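Local atomic coordinates of putative lipoprotein (Campylobacter jejuni subsp. jejuni, PDB entry 2G5G), a protein that binds heme cofacially, as a pair of stacked hemes linked to dimerization, and probably takes part in bacterial heme transport. Residues 12-15 against 16-20; 116-120 against 121-125. All blocks are in the same frame, centred on the assembly; numbering follows the deposited sequence.

Contact 1 (12-15 against 16-20); sequences PLQE and NKDFY
D18 grips the backbone of Q14 with both its own amide and its carboxylate, where the chain turns just ahead of strand 19-23. The carbonyl oxygen of Q14 takes two donors. D18 N, at 2.7 Å from Q14 O, lies in the carbonyl plane; K17 N, at 3.2 Å from the same oxygen, stands well above that plane and makes a less straight bond. The D18 carboxylate then reaches back. Its CG stands beside its own backbone N (chi1 -58°), which brings OD2 within 2.6 Å of Q14 N. That bond is fairly straight (163°) and uses the anti side of the carboxylate. Both backbone polar atoms of Q14 are thus engaged by residues three and four further on. A further backbone bond, N16 N to F19 O, joins the turn to the start of the strand.

The apolar part centres on F19. Its CG sits between the backbone N and the carbonyl carbon (chi1 79°), which turns the ring toward L13 and E15. F19 CD2 lies 3.7 Å from L13 CB, while L13 O comes in at the ring edge, 3.6 Å from F19 CE2. E15 passes obliquely, its CG 3.9 Å from F19 CZ, and its extended chain carries OE2 on to the backbone N of F32. The L13 side chain packs against I58 and M62 of helix 54-73, and F19 shares M62.

Residues 14-17, with E15 and N16 at the corners, form a type II beta-turn closed by K17 N to Q14 O, leading into strand 19-23 of the mixed sheet.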
ATOM      1  N   PRO A  12      27.671  -8.804  24.431  1.00 54.29           N
ATOM      2  CA  PRO A  12      26.789  -9.962  24.611  1.00 53.95           C
ATOM      3  C   PRO A  12      25.955  -9.819  25.879  1.00 53.50           C
ATOM      4  O   PRO A  12      26.454  -9.307  26.894  1.00 54.11           O
ATOM      5  CB  PRO A  12      27.756 -11.144  24.736  1.00 54.04           C
ATOM      6  CG  PRO A  12      29.072 -10.538  25.190  1.00 54.83           C
ATOM      7  CD  PRO A  12      29.049  -9.052  24.900  1.00 54.72           C
ATOM      8  N   LEU A  13      24.696 -10.254  25.815  1.00 52.24           N
ATOM      9  CA  LEU A  13      23.802 -10.176  26.961  1.00 50.45           C
ATOM     10  C   LEU A  13      24.231 -11.231  27.946  1.00 49.42           C
ATOM     11  O   LEU A  13      24.669 -12.308  27.556  1.00 49.31           O
ATOM     12  CB  LEU A  13      22.345 -10.379  26.534  1.00 50.26           C
ATOM     13  CG  LEU A  13      21.710  -9.260  25.699  1.00 50.16           C
ATOM     14  CD1 LEU A  13      20.367  -9.682  25.144  1.00 50.58           C
ATOM     15  CD2 LEU A  13      21.568  -7.961  26.487  1.00 49.09           C
ATOM     16  N   GLN A  14      24.109 -10.917  29.224  1.00 48.31           N
ATOM     17  CA  GLN A  14      24.594 -11.781  30.283  1.00 47.82           C
ATOM     18  C   GLN A  14      23.489 -12.772  30.693  1.00 46.61           C
ATOM     19  O   GLN A  14      22.393 -12.353  31.075  1.00 46.04           O
ATOM     20  CB  GLN A  14      24.964 -10.894  31.472  1.00 48.41           C
ATOM     21  CG  GLN A  14      26.381 -11.023  31.929  1.00 51.13           C
ATOM     22  CD  GLN A  14      26.519 -11.862  33.183  1.00 54.09           C
ATOM     23  OE1 GLN A  14      26.086 -13.018  33.232  1.00 54.67           O
ATOM     24  NE2 GLN A  14      27.144 -11.283  34.209  1.00 54.25           N
ATOM     25  N   GLU A  15      23.760 -14.071  30.586  1.00 44.97           N
ATOM     26  CA  GLU A  15      22.759 -15.067  30.942  1.00 43.95           C
ATOM     27  C   GLU A  15      22.458 -14.980  32.433  1.00 44.05           C
ATOM     28  O   GLU A  15      23.385 -14.914  33.253  1.00 43.78           O
ATOM     29  CB  GLU A  15      23.204 -16.493  30.580  1.00 44.09           C
ATOM     30  CG  GLU A  15      22.022 -17.477  30.512  1.00 43.79           C
ATOM     31  CD  GLU A  15      22.403 -18.937  30.329  1.00 42.80           C
ATOM     32  OE1 GLU A  15      23.592 -19.276  30.207  1.00 42.18           O
ATOM     33  OE2 GLU A  15      21.483 -19.763  30.312  1.00 42.75           O
ATOM     34  N   ASN A  16      21.165 -14.970  32.769  1.00 43.61           N
ATOM     35  CA  ASN A  16      20.685 -14.905  34.163  1.00 43.80           C
ATOM     36  C   ASN A  16      20.689 -13.490  34.759  1.00 43.64           C
ATOM     37  O   ASN A  16      20.032 -13.249  35.769  1.00 44.12           O
ATOM     38  CB  ASN A  16      21.444 -15.880  35.084  1.00 43.59           C
ATOM     39  CG  ASN A  16      21.273 -17.341  34.681  1.00 44.67           C
ATOM     40  OD1 ASN A  16      20.158 -17.815  34.486  1.00 43.79           O
ATOM     41  ND2 ASN A  16      22.389 -18.069  34.596  1.00 44.17           N
ATOM     42  N   LYS A  17      21.415 -12.561  34.142  1.00 42.84           N
ATOM     43  CA  LYS A  17      21.320 -11.148  34.504  1.00 42.67           C
ATOM     44  C   LYS A  17      20.436 -10.390  33.525  1.00 40.95           C
ATOM     45  O   LYS A  17      19.492  -9.717  33.929  1.00 40.98           O
ATOM     46  CB  LYS A  17      22.717 -10.494  34.608  1.00 43.07           C
ATOM     47  CG  LYS A  17      23.308 -10.532  36.031  1.00 44.95           C
ATOM     48  CD  LYS A  17      24.804 -10.194  36.096  1.00 45.26           C
ATOM     49  CE  LYS A  17      25.440 -10.780  37.379  1.00 50.05           C
ATOM     50  NZ  LYS A  17      26.949 -10.718  37.407  1.00 51.34           N
ATOM     51  N   ASP A  18      20.730 -10.523  32.235  1.00 38.61           N
ATOM     52  CA  ASP A  18      20.016  -9.792  31.199  1.00 36.71           C
ATOM     53  C   ASP A  18      18.850 -10.579  30.577  1.00 34.70           C
ATOM     54  O   ASP A  18      17.906  -9.985  30.047  1.00 34.10           O
ATOM     55  CB  ASP A  18      20.999  -9.356  30.105  1.00 36.78           C
ATOM     56  CG  ASP A  18      22.137  -8.477  30.648  1.00 39.08           C
ATOM     57  OD1 ASP A  18      21.878  -7.641  31.534  1.00 40.10           O
ATOM     58  OD2 ASP A  18      23.287  -8.626  30.189  1.00 40.62           O
ATOM     59  N   PHE A  19      18.941 -11.903  30.612  1.00 33.12           N
ATOM     60  CA  PHE A  19      17.928 -12.751  29.987  1.00 32.22           C
ATOM     61  C   PHE A  19      17.936 -14.154  30.557  1.00 30.95           C
ATOM     62  O   PHE A  19      18.894 -14.582  31.204  1.00 30.28           O
ATOM     63  CB  PHE A  19      18.139 -12.825  28.460  1.00 32.47           C
ATOM     64  CG  PHE A  19      19.239 -13.766  28.042  1.00 33.82           C
ATOM     65  CD1 PHE A  19      18.959 -15.092  27.704  1.00 34.86           C
ATOM     66  CD2 PHE A  19      20.560 -13.326  27.982  1.00 35.61           C
ATOM     67  CE1 PHE A  19      19.976 -15.957  27.322  1.00 36.13           C
ATOM     68  CE2 PHE A  19      21.600 -14.189  27.597  1.00 36.14           C
ATOM     69  CZ  PHE A  19      21.315 -15.498  27.266  1.00 35.29           C
ATOM     70  N   TYR A  20      16.863 -14.895  30.289  1.00 29.91           N
ATOM     71  CA  TYR A  20      16.912 -16.329  30.498  1.00 28.27           C
ATOM     72  C   TYR A  20      16.069 -17.003  29.401  1.00 26.06           C
ATOM     73  O   TYR A  20      15.491 -16.333  28.533  1.00 26.47           O
ATOM     74  CB  TYR A  20      16.486 -16.724  31.920  1.00 28.95           C
ATOM     75  CG  TYR A  20      15.045 -16.382  32.272  1.00 30.78           C
ATOM     76  CD1 TYR A  20      14.025 -17.327  32.124  1.00 31.23           C
ATOM     77  CD2 TYR A  20      14.711 -15.129  32.790  1.00 31.90           C
ATOM     78  CE1 TYR A  20      12.715 -17.024  32.451  1.00 31.20           C
ATOM     79  CE2 TYR A  20      13.396 -14.813  33.114  1.00 32.16           C
ATOM     80  CZ  TYR A  20      12.413 -15.772  32.956  1.00 31.78           C
ATOM     81  OH  TYR A  20      11.116 -15.461  33.254  1.00 30.85           O
TER

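Contact 2 (116-120 against 121-125); sequences KVWKW and KDYEQ
W120 O accepts from Y123 N at 2.8 Å and only weakly from E124 N, while K119 O accepts from D122 N at 2.8 Å, so the backbone runs through two overlapping beta-turns into helix 124-131. The second, with K121 and D122 at its corners, is type I, and Y123 holds the N-cap position. Neither D122 N nor Y123 N lies in the plane of its acceptor carbonyl; both approach from above it.

Now the side chains. K119 and D122 run alongside each other, pointing the same way, with D122 OD2 3.9 Å from K119 CB; the lysine's NZ stays 5.6 Å from D122 OD2, so any attraction is at a distance. The buried Y123 ring and the six-membered ring of W118 stand almost perpendicular (87°) and meet obliquely, Y123 OH arriving at the indole edge 3.5 Å from W118 CE3. K119 O lies at the edge of the tyrosine ring. The Y123 hydroxyl is hydrogen-bonded to E49 OE2, and K57 makes a cation-pi contact with the same ring, whereas H51 meets the W118 indole edge-to-face. W118 and Y123 therefore belong to a polar-aromatic cluster inside the ChaN-type heme-uptake domain.

W120 turns the other way, held edge-to-face by W114. Its CG is anti to the backbone N (chi1 179°), which lays the indole along the start of the helix. E124 lies over one face of the indole in a CH-pi contact: its CB sits 3.7 Å from the centroid of the W120 five-membered ring, offset toward the rim, above NE1 and CE2.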
ATOM      1  N   LYS A 116      16.072  -1.446   1.197  1.00 46.44           N
ATOM      2  CA  LYS A 116      16.134  -0.434   2.246  1.00 46.45           C
ATOM      3  C   LYS A 116      14.862  -0.303   3.087  1.00 45.65           C
ATOM      4  O   LYS A 116      14.893   0.343   4.134  1.00 45.64           O
ATOM      5  CB  LYS A 116      16.662   0.911   1.734  1.00 46.80           C
ATOM      6  CG  LYS A 116      18.186   1.053   1.920  1.00 48.60           C
ATOM      7  CD  LYS A 116      18.976  -0.001   1.127  1.00 49.75           C
ATOM      8  CE  LYS A 116      20.401  -0.132   1.624  1.00 51.51           C
ATOM      9  NZ  LYS A 116      20.474  -0.609   3.046  1.00 53.37           N
ATOM     10  N   VAL A 117      13.774  -0.957   2.665  1.00 45.14           N
ATOM     11  CA  VAL A 117      12.634  -1.173   3.582  1.00 44.17           C
ATOM     12  C   VAL A 117      13.069  -1.796   4.934  1.00 43.35           C
ATOM     13  O   VAL A 117      12.397  -1.603   5.950  1.00 43.23           O
ATOM     14  CB  VAL A 117      11.438  -1.956   2.939  1.00 44.72           C
ATOM     15  CG1 VAL A 117      10.977  -1.270   1.684  1.00 44.82           C
ATOM     16  CG2 VAL A 117      11.780  -3.407   2.648  1.00 44.84           C
ATOM     17  N   TRP A 118      14.207  -2.504   4.932  1.00 41.68           N
ATOM     18  CA  TRP A 118      14.793  -3.091   6.132  1.00 40.27           C
ATOM     19  C   TRP A 118      15.979  -2.234   6.534  1.00 40.86           C
ATOM     20  O   TRP A 118      16.983  -2.205   5.825  1.00 41.01           O
ATOM     21  CB  TRP A 118      15.234  -4.540   5.858  1.00 38.22           C
ATOM     22  CG  TRP A 118      14.103  -5.431   5.439  1.00 36.05           C
ATOM     23  CD1 TRP A 118      13.734  -5.753   4.171  1.00 34.14           C
ATOM     24  CD2 TRP A 118      13.180  -6.102   6.312  1.00 34.31           C
ATOM     25  NE1 TRP A 118      12.636  -6.580   4.195  1.00 33.77           N
ATOM     26  CE2 TRP A 118      12.275  -6.805   5.500  1.00 33.93           C
ATOM     27  CE3 TRP A 118      13.042  -6.176   7.708  1.00 34.65           C
ATOM     28  CZ2 TRP A 118      11.244  -7.598   6.031  1.00 35.11           C
ATOM     29  CZ3 TRP A 118      12.012  -6.953   8.239  1.00 34.39           C
ATOM     30  CH2 TRP A 118      11.127  -7.652   7.394  1.00 34.65           C
ATOM     31  N   LYS A 119      15.876  -1.537   7.665  1.00 41.20           N
ATOM     32  CA  LYS A 119      16.931  -0.592   8.073  1.00 42.58           C
ATOM     33  C   LYS A 119      18.244  -1.301   8.368  1.00 41.97           C
ATOM     34  O   LYS A 119      18.346  -2.044   9.358  1.00 41.86           O
ATOM     35  CB  LYS A 119      16.529   0.244   9.301  1.00 42.20           C
ATOM     36  CG  LYS A 119      15.369   1.183   9.072  1.00 44.94           C
ATOM     37  CD  LYS A 119      14.907   1.818  10.384  1.00 44.79           C
ATOM     38  CE  LYS A 119      13.766   2.808  10.120  1.00 49.83           C
ATOM     39  NZ  LYS A 119      13.327   3.529  11.364  1.00 50.89           N
ATOM     40  N   TRP A 120      19.256  -1.025   7.542  1.00 41.05           N
ATOM     41  CA  TRP A 120      20.531  -1.709   7.630  1.00 40.72           C
ATOM     42  C   TRP A 120      21.080  -1.730   9.044  1.00 40.75           C
ATOM     43  O   TRP A 120      21.626  -2.749   9.473  1.00 40.62           O
ATOM     44  CB  TRP A 120      21.563  -1.136   6.637  1.00 41.16           C
ATOM     45  CG  TRP A 120      22.909  -1.824   6.721  1.00 41.03           C
ATOM     46  CD1 TRP A 120      24.098  -1.264   7.102  1.00 41.74           C
ATOM     47  CD2 TRP A 120      23.189  -3.207   6.432  1.00 41.69           C
ATOM     48  NE1 TRP A 120      25.105  -2.216   7.079  1.00 41.90           N
ATOM     49  CE2 TRP A 120      24.575  -3.412   6.662  1.00 42.31           C
ATOM     50  CE3 TRP A 120      22.407  -4.293   5.993  1.00 41.30           C
ATOM     51  CZ2 TRP A 120      25.192  -4.661   6.470  1.00 40.80           C
ATOM     52  CZ3 TRP A 120      23.021  -5.529   5.805  1.00 40.40           C
ATOM     53  CH2 TRP A 120      24.400  -5.699   6.043  1.00 41.09           C
ATOM     54  N   LYS A 121      20.916  -0.615   9.762  1.00 40.69           N
ATOM     55  CA  LYS A 121      21.356  -0.471  11.158  1.00 40.96           C
ATOM     56  C   LYS A 121      20.895  -1.630  12.040  1.00 39.16           C
ATOM     57  O   LYS A 121      21.637  -2.111  12.911  1.00 39.40           O
ATOM     58  CB  LYS A 121      20.840   0.862  11.751  1.00 41.00           C
ATOM     59  CG  LYS A 121      20.761   0.880  13.299  1.00 43.04           C
ATOM     60  CD  LYS A 121      20.869   2.295  13.895  1.00 43.94           C
ATOM     61  CE  LYS A 121      22.346   2.696  14.058  1.00 46.88           C
ATOM     62  NZ  LYS A 121      22.577   4.141  13.752  1.00 49.50           N
ATOM     63  N   ASP A 122      19.670  -2.069  11.794  1.00 37.98           N
ATOM     64  CA  ASP A 122      19.015  -3.118  12.579  1.00 36.80           C
ATOM     65  C   ASP A 122      19.423  -4.532  12.158  1.00 36.22           C
ATOM     66  O   ASP A 122      18.966  -5.519  12.754  1.00 34.62           O
ATOM     67  CB  ASP A 122      17.495  -2.970  12.448  1.00 36.49           C
ATOM     68  CG  ASP A 122      16.965  -1.739  13.171  1.00 37.34           C
ATOM     69  OD1 ASP A 122      17.650  -1.274  14.101  1.00 36.95           O
ATOM     70  OD2 ASP A 122      15.871  -1.258  12.814  1.00 36.51           O
ATOM     71  N   TYR A 123      20.276  -4.620  11.131  1.00 35.52           N
ATOM     72  CA  TYR A 123      20.655  -5.909  10.531  1.00 34.95           C
ATOM     73  C   TYR A 123      22.162  -6.096  10.347  1.00 35.13           C
ATOM     74  O   TYR A 123      22.625  -7.214  10.225  1.00 34.02           O
ATOM     75  CB  TYR A 123      19.849  -6.153   9.247  1.00 34.78           C
ATOM     76  CG  TYR A 123      18.407  -6.333   9.606  1.00 34.14           C
ATOM     77  CD1 TYR A 123      17.509  -5.262   9.546  1.00 34.39           C
ATOM     78  CD2 TYR A 123      17.947  -7.557  10.118  1.00 35.19           C
ATOM     79  CE1 TYR A 123      16.172  -5.409   9.950  1.00 34.32           C
ATOM     80  CE2 TYR A 123      16.616  -7.712  10.521  1.00 35.67           C
ATOM     81  CZ  TYR A 123      15.738  -6.635  10.432  1.00 35.37           C
ATOM     82  OH  TYR A 123      14.434  -6.781  10.816  1.00 34.59           O
ATOM     83  N   GLU A 124      22.927  -5.008  10.402  1.00 35.14           N
ATOM     84  CA  GLU A 124      24.347  -5.082  10.068  1.00 35.48           C
ATOM     85  C   GLU A 124      25.162  -6.036  10.906  1.00 35.36           C
ATOM     86  O   GLU A 124      26.007  -6.751  10.371  1.00 34.86           O
ATOM     87  CB  GLU A 124      25.010  -3.686  10.084  1.00 35.88           C
ATOM     88  CG  GLU A 124      25.203  -3.074  11.459  1.00 38.53           C
ATOM     89  CD  GLU A 124      26.229  -1.955  11.443  0.90 43.91           C
ATOM     90  OE1 GLU A 124      26.346  -1.247  10.400  0.90 42.48           O
ATOM     91  OE2 GLU A 124      26.918  -1.804  12.476  0.90 46.15           O
ATOM     92  N   GLN A 125      24.932  -6.033  12.215  1.00 35.10           N
ATOM     93  CA  GLN A 125      25.734  -6.841  13.125  1.00 36.80           C
ATOM     94  C   GLN A 125      25.521  -8.317  12.806  1.00 35.34           C
ATOM     95  O   GLN A 125      26.489  -9.060  12.644  1.00 35.57           O
ATOM     96  CB  GLN A 125      25.380  -6.546  14.593  1.00 36.50           C
ATOM     97  CG  GLN A 125      26.315  -7.190  15.634  1.00 40.32           C
ATOM     98  CD  GLN A 125      25.801  -7.047  17.070  1.00 40.77           C
ATOM     99  OE1 GLN A 125      24.733  -6.461  17.311  1.00 47.85           O
ATOM    100  NE2 GLN A 125      26.561  -7.583  18.029  1.00 44.67           N
TER

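In the fold
Contacts 1 and 2 are successive along the chain and do not touch: their centres lie 24 Å apart and their nearest atoms about 7 Å. Helix 54-73 links them. In contact 1, L13 rests on its I58, S59 and M62, and F19 on M62, while K57 of the same helix serves the Y123 ring and the D122 carbonyl in contact 2. Contact 1 is peripheral, its centre 22 Å from that of the chain, against 15 Å for contact 2. Contact 2 also lies nearer heme: the W118 side chain is about 6 Å from a bound heme, whose pocket includes Y151, L189 and I196.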